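PDB 2AWA: beta sliding clamp, which probably forms a ring-shaped head-to-tail homodimer around DNA that tethers DNA polymerases and other proteins to it and makes synthesis processive. Local coordinates for residues L154-N159 against S198-T203. Numbering follows the deposited sequence.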
ATOM      1  N   LEU B 154     -19.391  -5.076 -20.455  1.00 64.77           N
ATOM      2  CA  LEU B 154     -19.659  -3.960 -19.549  1.00 62.76           C
ATOM      3  C   LEU B 154     -18.385  -3.445 -18.896  1.00 61.44           C
ATOM      4  O   LEU B 154     -18.123  -2.239 -18.923  1.00 61.98           O
ATOM      5  CB  LEU B 154     -20.610  -4.379 -18.438  1.00 63.68           C
ATOM      6  CG  LEU B 154     -21.974  -3.728 -18.357  1.00 65.78           C
ATOM      7  CD1 LEU B 154     -23.028  -4.681 -18.838  1.00 73.35           C
ATOM      8  CD2 LEU B 154     -22.254  -3.357 -16.909  1.00 69.47           C
ATOM      9  N   LYS B 155     -17.618  -4.344 -18.283  1.00 60.62           N
ATOM     10  CA  LYS B 155     -16.317  -3.978 -17.687  1.00 62.25           C
ATOM     11  C   LYS B 155     -15.420  -3.278 -18.704  1.00 63.38           C
ATOM     12  O   LYS B 155     -14.673  -2.357 -18.343  1.00 65.45           O
ATOM     13  CB  LYS B 155     -15.571  -5.205 -17.140  1.00 61.60           C
ATOM     14  CG  LYS B 155     -16.248  -5.895 -15.941  1.00 64.23           C
ATOM     15  CD  LYS B 155     -15.337  -6.939 -15.332  1.00 64.44           C
ATOM     16  CE  LYS B 155     -15.918  -7.596 -14.100  1.00 64.98           C
ATOM     17  NZ  LYS B 155     -14.819  -8.048 -13.193  1.00 66.87           N
ATOM     18  N   LYS B 156     -15.499  -3.708 -19.969  1.00 63.91           N
ATOM     19  CA  LYS B 156     -14.725  -3.097 -21.037  1.00 64.66           C
ATOM     20  C   LYS B 156     -15.238  -1.681 -21.348  1.00 63.94           C
ATOM     21  O   LYS B 156     -14.455  -0.750 -21.479  1.00 65.66           O
ATOM     22  CB  LYS B 156     -14.716  -3.974 -22.287  1.00 63.94           C
ATOM     23  CG  LYS B 156     -13.744  -3.460 -23.326  1.00 69.90           C
ATOM     24  CD  LYS B 156     -13.417  -4.458 -24.442  1.00 70.18           C
ATOM     25  CE  LYS B 156     -12.883  -3.688 -25.677  1.00 76.66           C
ATOM     26  NZ  LYS B 156     -11.914  -4.435 -26.528  1.00 77.67           N
ATOM     27  N   ILE B 157     -16.548  -1.512 -21.451  1.00 62.99           N
ATOM     28  CA  ILE B 157     -17.121  -0.177 -21.583  1.00 63.78           C
ATOM     29  C   ILE B 157     -16.732   0.734 -20.415  1.00 61.42           C
ATOM     30  O   ILE B 157     -16.394   1.885 -20.602  1.00 59.22           O
ATOM     31  CB  ILE B 157     -18.644  -0.257 -21.659  1.00 64.97           C
ATOM     32  CG1 ILE B 157     -19.068  -0.559 -23.086  1.00 72.17           C
ATOM     33  CG2 ILE B 157     -19.297   1.052 -21.208  1.00 70.50           C
ATOM     34  CD1 ILE B 157     -20.547  -0.914 -23.201  1.00 77.40           C
ATOM     35  N   ILE B 158     -16.801   0.199 -19.207  1.00 61.83           N
ATOM     36  CA  ILE B 158     -16.483   0.963 -18.030  1.00 60.45           C
ATOM     37  C   ILE B 158     -15.046   1.423 -18.082  1.00 62.27           C
ATOM     38  O   ILE B 158     -14.795   2.595 -17.906  1.00 67.82           O
ATOM     39  CB  ILE B 158     -16.797   0.194 -16.743  1.00 58.85           C
ATOM     40  CG1 ILE B 158     -18.311   0.013 -16.613  1.00 60.33           C
ATOM     41  CG2 ILE B 158     -16.311   0.957 -15.545  1.00 57.65           C
ATOM     42  CD1 ILE B 158     -18.748  -1.069 -15.631  1.00 61.61           C
ATOM     43  N   ASN B 159     -14.101   0.539 -18.374  1.00 64.45           N
ATOM     44  CA  ASN B 159     -12.688   0.957 -18.426  1.00 64.29           C
ATOM     45  C   ASN B 159     -12.377   1.915 -19.569  1.00 63.14           C
ATOM     46  O   ASN B 159     -11.445   2.742 -19.469  1.00 58.80           O
ATOM     47  CB  ASN B 159     -11.755  -0.249 -18.508  1.00 64.87           C
ATOM     48  CG  ASN B 159     -11.494  -0.845 -17.176  1.00 68.51           C
ATOM     49  OD1 ASN B 159     -11.257  -0.123 -16.199  1.00 72.45           O
ATOM     50  ND2 ASN B 159     -11.560  -2.175 -17.099  1.00 70.29           N
ATOM     51  N   SER B 198     -14.836  10.592 -23.816  1.00 60.94           N
ATOM     52  CA  SER B 198     -14.714   9.221 -24.274  1.00 61.13           C
ATOM     53  C   SER B 198     -16.036   8.618 -24.751  1.00 61.86           C
ATOM     54  O   SER B 198     -17.063   8.711 -24.099  1.00 58.80           O
ATOM     55  CB  SER B 198     -14.134   8.357 -23.166  1.00 61.29           C
ATOM     56  OG  SER B 198     -13.643   7.170 -23.730  1.00 63.21           O
ATOM     57  N   GLN B 199     -15.979   7.955 -25.890  1.00 64.46           N
ATOM     58  CA  GLN B 199     -17.157   7.398 -26.493  1.00 64.73           C
ATOM     59  C   GLN B 199     -16.862   6.011 -27.039  1.00 66.31           C
ATOM     60  O   GLN B 199     -15.908   5.827 -27.806  1.00 65.18           O
ATOM     61  CB  GLN B 199     -17.628   8.301 -27.616  1.00 64.35           C
ATOM     62  CG  GLN B 199     -18.915   7.826 -28.229  1.00 63.85           C
ATOM     63  CD  GLN B 199     -19.383   8.735 -29.315  1.00 63.57           C
ATOM     64  OE1 GLN B 199     -20.308   9.522 -29.127  1.00 69.58           O
ATOM     65  NE2 GLN B 199     -18.729   8.653 -30.461  1.00 66.12           N
ATOM     66  N   LYS B 200     -17.694   5.049 -26.645  1.00 66.20           N
ATOM     67  CA  LYS B 200     -17.605   3.688 -27.134  1.00 65.81           C
ATOM     68  C   LYS B 200     -18.979   3.288 -27.662  1.00 64.37           C
ATOM     69  O   LYS B 200     -19.986   3.509 -26.999  1.00 63.03           O
ATOM     70  CB  LYS B 200     -17.166   2.763 -25.996  1.00 66.13           C
ATOM     71  CG  LYS B 200     -17.153   1.266 -26.315  1.00 70.37           C
ATOM     72  CD  LYS B 200     -16.187   0.919 -27.441  1.00 79.38           C
ATOM     73  CE  LYS B 200     -16.152  -0.601 -27.724  1.00 83.34           C
ATOM     74  NZ  LYS B 200     -15.767  -1.417 -26.509  1.00 91.64           N
ATOM     75  N   LYS B 201     -19.002   2.687 -28.849  1.00 64.78           N
ATOM     76  CA  LYS B 201     -20.233   2.246 -29.496  1.00 63.73           C
ATOM     77  C   LYS B 201     -20.162   0.749 -29.852  1.00 62.53           C
ATOM     78  O   LYS B 201     -19.166   0.284 -30.386  1.00 60.99           O
ATOM     79  CB  LYS B 201     -20.444   3.030 -30.782  1.00 63.27           C
ATOM     80  CG  LYS B 201     -20.757   4.519 -30.669  1.00 62.66           C
ATOM     81  CD  LYS B 201     -20.956   5.052 -32.105  1.00 66.33           C
ATOM     82  CE  LYS B 201     -21.641   6.407 -32.195  1.00 73.65           C
ATOM     83  NZ  LYS B 201     -22.244   6.636 -33.578  1.00 69.64           N
ATOM     84  N   LEU B 202     -21.227   0.008 -29.559  1.00 64.08           N
ATOM     85  CA  LEU B 202     -21.350  -1.405 -29.926  1.00 64.59           C
ATOM     86  C   LEU B 202     -22.647  -1.619 -30.647  1.00 64.60           C
ATOM     87  O   LEU B 202     -23.556  -0.805 -30.519  1.00 62.81           O
ATOM     88  CB  LEU B 202     -21.452  -2.276 -28.692  1.00 64.58           C
ATOM     89  CG  LEU B 202     -20.240  -2.347 -27.804  1.00 75.63           C
ATOM     90  CD1 LEU B 202     -20.658  -3.053 -26.527  1.00 82.34           C
ATOM     91  CD2 LEU B 202     -19.096  -3.074 -28.523  1.00 82.84           C
ATOM     92  N   THR B 203     -22.738  -2.750 -31.350  1.00 65.10           N
ATOM     93  CA  THR B 203     -24.012  -3.299 -31.772  1.00 65.95           C
ATOM     94  C   THR B 203     -24.285  -4.566 -30.968  1.00 67.29           C
ATOM     95  O   THR B 203     -23.486  -5.494 -30.982  1.00 67.70           O
ATOM     96  CB  THR B 203     -24.008  -3.633 -33.250  1.00 66.13           C
ATOM     97  OG1 THR B 203     -23.705  -2.448 -33.995  1.00 67.99           O
ATOM     98  CG2 THR B 203     -25.362  -4.165 -33.674  1.00 63.85           C
TER
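Ile157 on helix 151-161 meets Lys200 and Leu202 on strand 196-203. The two strand residues are alternate ones, and both point toward the helix. The short segments run nearly antiparallel, at 156°, with their axes 9.3 Å apart. Ile157 places CG1 anti to its carbonyl carbon (chi1 -83°), and the extended chi2 brings CD1 nearest the strand. There CD1 meets Leu202 CD1 at 4.0 Å, methyl to methyl. Closer to the backbone, Ile157 CG1 lies 4.2 Å from Lys200 CG, and these two side chains cross at about a right angle. Leu187 and Thr189 of the adjacent strand 186-192 also touch Ile157.

Lys200 leaves its backbone with CG opposite the amide nitrogen, then bends at chi2 (61°) and again at chi4. The folded chain brings NZ to 3.8 Å from CE of Lys156, whose own chain is extended. The two ammonium nitrogens, Lys156 NZ and Lys200 NZ, are 4.9 Å apart. Lys200 NZ forms a salt bridge with Glu160, one helical turn beyond Lys156, and both lysines have a long, weak ion pair with Glu378.

The contact packs a helix of the central clamp domain on strand 196-203, where the sheet passes into the C-terminal domain through strand 379-384. Its chemistry is mixed: an aliphatic patch beside two ammonium groups, with Lys200 probably balanced mainly by Glu160 and both lysines more weakly by Glu378.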